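Local coordinates for protein threonine synthase (Brucella melitensis bv. 1, PDB 4F4F) that probably catalyses the pyridoxal-phosphate-dependent conversion of O-phospho-L-homoserine and water into L-threonine and phosphate, the last step of threonine biosynthesis, at residues L324-A328 with H329-A333; I351-K354 with P355-A358. All coordinates share one frame; numbering follows the deposited sequence.

Contact 1: L324-A328 with H329-A333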
loop_
_atom_site.group_PDB
_atom_site.type_symbol
_atom_site.label_atom_id
_atom_site.label_comp_id
_atom_site.label_asym_id
_atom_site.label_seq_id
_atom_site.Cartn_x
_atom_site.Cartn_y
_atom_site.Cartn_z
ATOM N N LEU A 324 11.519 6.213 -6.270
ATOM C CA LEU A 324 11.626 6.574 -7.681
ATOM C C LEU A 324 12.714 7.618 -7.907
ATOM O O LEU A 324 13.438 7.553 -8.924
ATOM C CB LEU A 324 10.299 7.048 -8.279
ATOM C CG LEU A 324 10.323 7.548 -9.747
ATOM C CD1 LEU A 324 10.821 6.463 -10.702
ATOM C CD2 LEU A 324 8.954 8.038 -10.159
ATOM N N LEU A 325 12.817 8.602 -7.008
ATOM C CA LEU A 325 13.880 9.590 -7.123
ATOM C C LEU A 325 15.256 8.925 -7.261
ATOM O O LEU A 325 16.083 9.345 -8.056
ATOM C CB LEU A 325 13.893 10.537 -5.912
ATOM C CG LEU A 325 12.777 11.569 -5.843
ATOM C CD1 LEU A 325 12.823 12.382 -4.537
ATOM C CD2 LEU A 325 12.837 12.518 -7.041
ATOM N N PHE A 326 15.514 7.922 -6.433
ATOM C CA PHE A 326 16.796 7.195 -6.441
ATOM C C PHE A 326 17.023 6.587 -7.819
ATOM O O PHE A 326 18.089 6.779 -8.410
ATOM C CB PHE A 326 16.766 6.099 -5.363
ATOM C CG PHE A 326 18.049 5.350 -5.160
ATOM C CD1 PHE A 326 19.214 6.006 -4.809
ATOM C CD2 PHE A 326 18.077 3.954 -5.247
ATOM C CE1 PHE A 326 20.391 5.286 -4.561
ATOM C CE2 PHE A 326 19.230 3.237 -4.993
ATOM C CZ PHE A 326 20.396 3.903 -4.657
ATOM N N GLU A 327 16.020 5.895 -8.346
ATOM C CA GLU A 327 16.168 5.253 -9.653
ATOM C C GLU A 327 16.372 6.290 -10.774
ATOM O O GLU A 327 17.222 6.114 -11.661
ATOM C CB GLU A 327 14.941 4.371 -9.952
ATOM C CG GLU A 327 14.706 3.267 -8.930
ATOM C CD GLU A 327 15.685 2.143 -9.023
ATOM O OE1 GLU A 327 16.721 2.271 -9.755
ATOM O OE2 GLU A 327 15.448 1.137 -8.324
ATOM N N ALA A 328 15.604 7.374 -10.710
ATOM C CA ALA A 328 15.633 8.418 -11.717
ATOM C C ALA A 328 16.994 9.158 -11.773
ATOM O O ALA A 328 17.388 9.640 -12.849
ATOM C CB ALA A 328 14.489 9.385 -11.517
ATOM N N HIS A 329 17.708 9.205 -10.634
ATOM C CA HIS A 329 19.026 9.845 -10.549
ATOM C C HIS A 329 20.131 8.864 -10.817
ATOM O O HIS A 329 21.276 9.095 -10.462
ATOM C CB HIS A 329 19.212 10.499 -9.171
ATOM C CG HIS A 329 18.374 11.745 -8.973
ATOM N ND1 HIS A 329 17.041 11.695 -8.741
ATOM C CD2 HIS A 329 18.715 13.091 -8.997
ATOM C CE1 HIS A 329 16.557 12.946 -8.630
ATOM N NE2 HIS A 329 17.574 13.807 -8.808
ATOM N N GLY A 330 19.782 7.721 -11.378
ATOM C CA GLY A 330 20.750 6.678 -11.629
ATOM C C GLY A 330 21.418 6.169 -10.367
ATOM O O GLY A 330 22.589 5.847 -10.378
ATOM N N ARG A 331 20.641 6.069 -9.306
ATOM C CA ARG A 331 21.064 5.566 -8.010
ATOM C C ARG A 331 22.211 6.393 -7.405
ATOM O O ARG A 331 23.082 5.884 -6.702
ATOM C CB ARG A 331 21.335 4.065 -8.105
ATOM C CG ARG A 331 20.077 3.261 -8.427
ATOM C CD ARG A 331 20.226 1.799 -8.048
ATOM N NE ARG A 331 18.947 1.122 -7.991
ATOM C CZ ARG A 331 18.727 -0.047 -7.379
ATOM N NH1 ARG A 331 19.701 -0.704 -6.764
ATOM N NH2 ARG A 331 17.508 -0.579 -7.381
ATOM N N ASP A 332 22.156 7.706 -7.652
ATOM C CA ASP A 332 23.075 8.676 -7.064
ATOM C C ASP A 332 22.524 9.049 -5.662
ATOM O O ASP A 332 21.637 9.887 -5.523
ATOM C CB ASP A 332 23.173 9.898 -8.003
ATOM C CG ASP A 332 24.068 11.013 -7.482
ATOM O OD1 ASP A 332 24.487 10.983 -6.307
ATOM O OD2 ASP A 332 24.295 11.976 -8.282
ATOM N N ALA A 333 23.049 8.379 -4.646
ATOM C CA ALA A 333 22.623 8.563 -3.269
ATOM C C ALA A 333 22.890 9.971 -2.752
ATOM O O ALA A 333 22.085 10.515 -1.977
ATOM C CB ALA A 333 23.283 7.541 -2.375
#
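Arg-331 lies across the ring of Phe-326 while its charged end turns to Glu-327, so one long side chain serves both an aromatic and an acidic neighbour just past the end of a helix. Arg-331 CA sits over one face of the ring, 3.7 Å from its centroid and displaced toward the rim, a CH-pi contact. Further out, Arg-331 CD comes within 3.5 Å of Phe-326 CE2, and the planes of ring and guanidinium are turned 33° apart. Phe-326 has CG anti to the backbone N (chi1 -175°), which swings the ring round to meet Arg-331, although the side chain sets out away from the loop; its rim also meets Ala-333.

Glu-327 and Arg-331 run side by side in a side-on salt bridge, their flat ends 43° apart: Arg-331 NE bonds Glu-327 OE1 at 3.1 Å from above the carboxylate plane, and Arg-331 NH2 bonds Glu-327 OE2 at 2.8 Å on the syn side. Both oxygens lie close to the guanidinium plane. Tyr-40 OH also bonds Glu-327 OE2 and Pro-37 O receives Arg-331 NH2, linking the pair to the N-terminal part of the chain.

His-329 folds its ring back alongside Leu-325. His-329 ND1 reaches Leu-325 O at 2.6 Å in the ring plane, while its own backbone N reaches the same oxygen from the other face of the carbonyl plane. Asp-332 then caps the next helix through Ala-335 N.

Gly-330 is the C-prime residue, where phi turns positive, a conformation glycine adopts without a side-chain clash; Arg-331 keeps positive phi. Arg-331 N bonds Phe-326 O at 2.8 Å, enclosing the Gly-330 N to Glu-327 O bond of 3.0 Å. These nested bonds make a Schellman motif, the classic C-terminal end of an alpha-helix.

Contact 2: I351-K354 with P355-A358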
loop_
_atom_site.group_PDB
_atom_site.type_symbol
_atom_site.label_atom_id
_atom_site.label_comp_id
_atom_site.label_asym_id
_atom_site.label_seq_id
_atom_site.Cartn_x
_atom_site.Cartn_y
_atom_site.Cartn_z
ATOM N N ILE A 351 13.510 19.049 -8.919
ATOM C CA ILE A 351 14.231 17.930 -9.539
ATOM C C ILE A 351 14.941 18.457 -10.783
ATOM O O ILE A 351 14.304 19.097 -11.613
ATOM C CB ILE A 351 13.273 16.789 -9.912
ATOM C CG1 ILE A 351 12.489 16.317 -8.694
ATOM C CG2 ILE A 351 14.029 15.608 -10.537
ATOM C CD1 ILE A 351 11.355 15.374 -9.044
ATOM N N SER A 352 16.239 18.227 -10.909
ATOM C CA SER A 352 16.998 18.682 -12.077
ATOM C C SER A 352 16.589 17.971 -13.368
ATOM O O SER A 352 15.905 16.951 -13.366
ATOM C CB SER A 352 18.484 18.510 -11.852
ATOM O OG SER A 352 18.825 17.146 -11.702
ATOM N N GLU A 353 17.049 18.514 -14.485
ATOM C CA GLU A 353 16.467 18.165 -15.770
ATOM C C GLU A 353 16.606 16.695 -16.161
ATOM O O GLU A 353 15.631 16.076 -16.613
ATOM C CB GLU A 353 17.024 19.096 -16.876
ATOM C CG GLU A 353 16.264 18.986 -18.193
ATOM C CD GLU A 353 14.767 19.327 -18.065
ATOM O OE1 GLU A 353 14.366 20.164 -17.202
ATOM O OE2 GLU A 353 13.980 18.737 -18.840
ATOM N N LYS A 354 17.787 16.122 -16.027
ATOM C CA LYS A 354 17.954 14.737 -16.464
ATOM C C LYS A 354 17.043 13.753 -15.682
ATOM O O LYS A 354 16.321 12.966 -16.295
ATOM C CB LYS A 354 19.415 14.316 -16.432
ATOM C CG LYS A 354 19.704 12.967 -17.063
ATOM C CD LYS A 354 21.211 12.641 -16.963
ATOM C CE LYS A 354 21.568 11.286 -17.555
ATOM N NZ LYS A 354 21.146 10.172 -16.643
ATOM N N PRO A 355 17.057 13.808 -14.345
ATOM C CA PRO A 355 16.178 12.874 -13.637
ATOM C C PRO A 355 14.718 13.187 -13.861
ATOM O O PRO A 355 13.908 12.274 -13.913
ATOM C CB PRO A 355 16.565 13.054 -12.162
ATOM C CG PRO A 355 17.451 14.231 -12.108
ATOM C CD PRO A 355 18.108 14.317 -13.455
ATOM N N LEU A 356 14.377 14.470 -13.996
ATOM C CA LEU A 356 12.967 14.844 -14.258
ATOM C C LEU A 356 12.507 14.285 -15.580
ATOM O O LEU A 356 11.422 13.718 -15.666
ATOM C CB LEU A 356 12.772 16.370 -14.208
ATOM C CG LEU A 356 11.364 16.927 -14.399
ATOM C CD1 LEU A 356 10.408 16.358 -13.341
ATOM C CD2 LEU A 356 11.448 18.455 -14.346
ATOM N N SER A 357 13.366 14.371 -16.598
ATOM C CA SER A 357 13.060 13.773 -17.904
ATOM C C SER A 357 12.907 12.275 -17.804
ATOM O O SER A 357 12.025 11.703 -18.466
ATOM C CB SER A 357 14.156 14.052 -18.933
ATOM O OG SER A 357 14.205 15.412 -19.252
ATOM N N ALA A 358 13.752 11.631 -16.997
ATOM C CA ALA A 358 13.637 10.184 -16.833
ATOM C C ALA A 358 12.281 9.833 -16.205
ATOM O O ALA A 358 11.657 8.864 -16.600
ATOM C CB ALA A 358 14.763 9.630 -15.988
#
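The peptide carbonyl of Glu-353 is the flat group that takes two donors from Ser-357, one from each face. Ser-357 N comes in to Glu-353 O at 2.8 Å with a fairly straight bond (163°), the ordinary helical link. Ser-357 OG approaches Glu-353 O from above the other face at 3.1 Å. The hydroxyl can fold back this far because it lies anti to its own carbonyl carbon (chi1 -67°), and serine is small enough to spend its polar end on the preceding turn.

The pyrrolidine ring of Pro-355 is bordered by different neighbours at different atoms. Pro-355 CD lies 3.3 Å from Lys-354 CB, a close approach that the peptide link between them largely dictates, and the lysine side chain crosses the proline ring at about a right angle. Ser-352 OG touches Pro-355 CG, and Ile-351 CG2 packs against Pro-355 CB at 3.9 Å. The same Ile-351 CG2 methyl lies 4.0 Å from Leu-356 CB, so a branched residue just before the helix fills the angle between two first-turn side chains.

Ser-352 occupies the N-cap, but it contributes its carbonyl to the helix: Leu-356 N bonds Ser-352 O at 3.0 Å. Ala-358 N continues the series to Lys-354 O.

Proline suits a first turn because its nitrogen, having no hydrogen, needs no acceptor there. The chemistry therefore implies a helix start secured by main-chain bonds, apolar packing and the Ser-357 hydroxyl, with no side-chain cap from Ser-352; the carboxylate of Glu-353 would probably interact favourably with the helix dipole at this end.

Both contacts are local and follow one another along the chain without nesting or crossing, and neither closes a long loop. Contact 1 comes first, where helix 321-328 ends and the chain turns into helix 333-346. That helix and the short strand 348-350 carry the chain to contact 2, the start of helix 353-362, which runs on toward strand 363-367 at an outer edge of the six-stranded mixed sheet. The return brings the two sites together, their centres about 10 Å apart: His-329 NE2 packs 3.3 Å from Pro-355 CG, and Leu-325 meets Ile-351. A helix end is thus set against a later helix start.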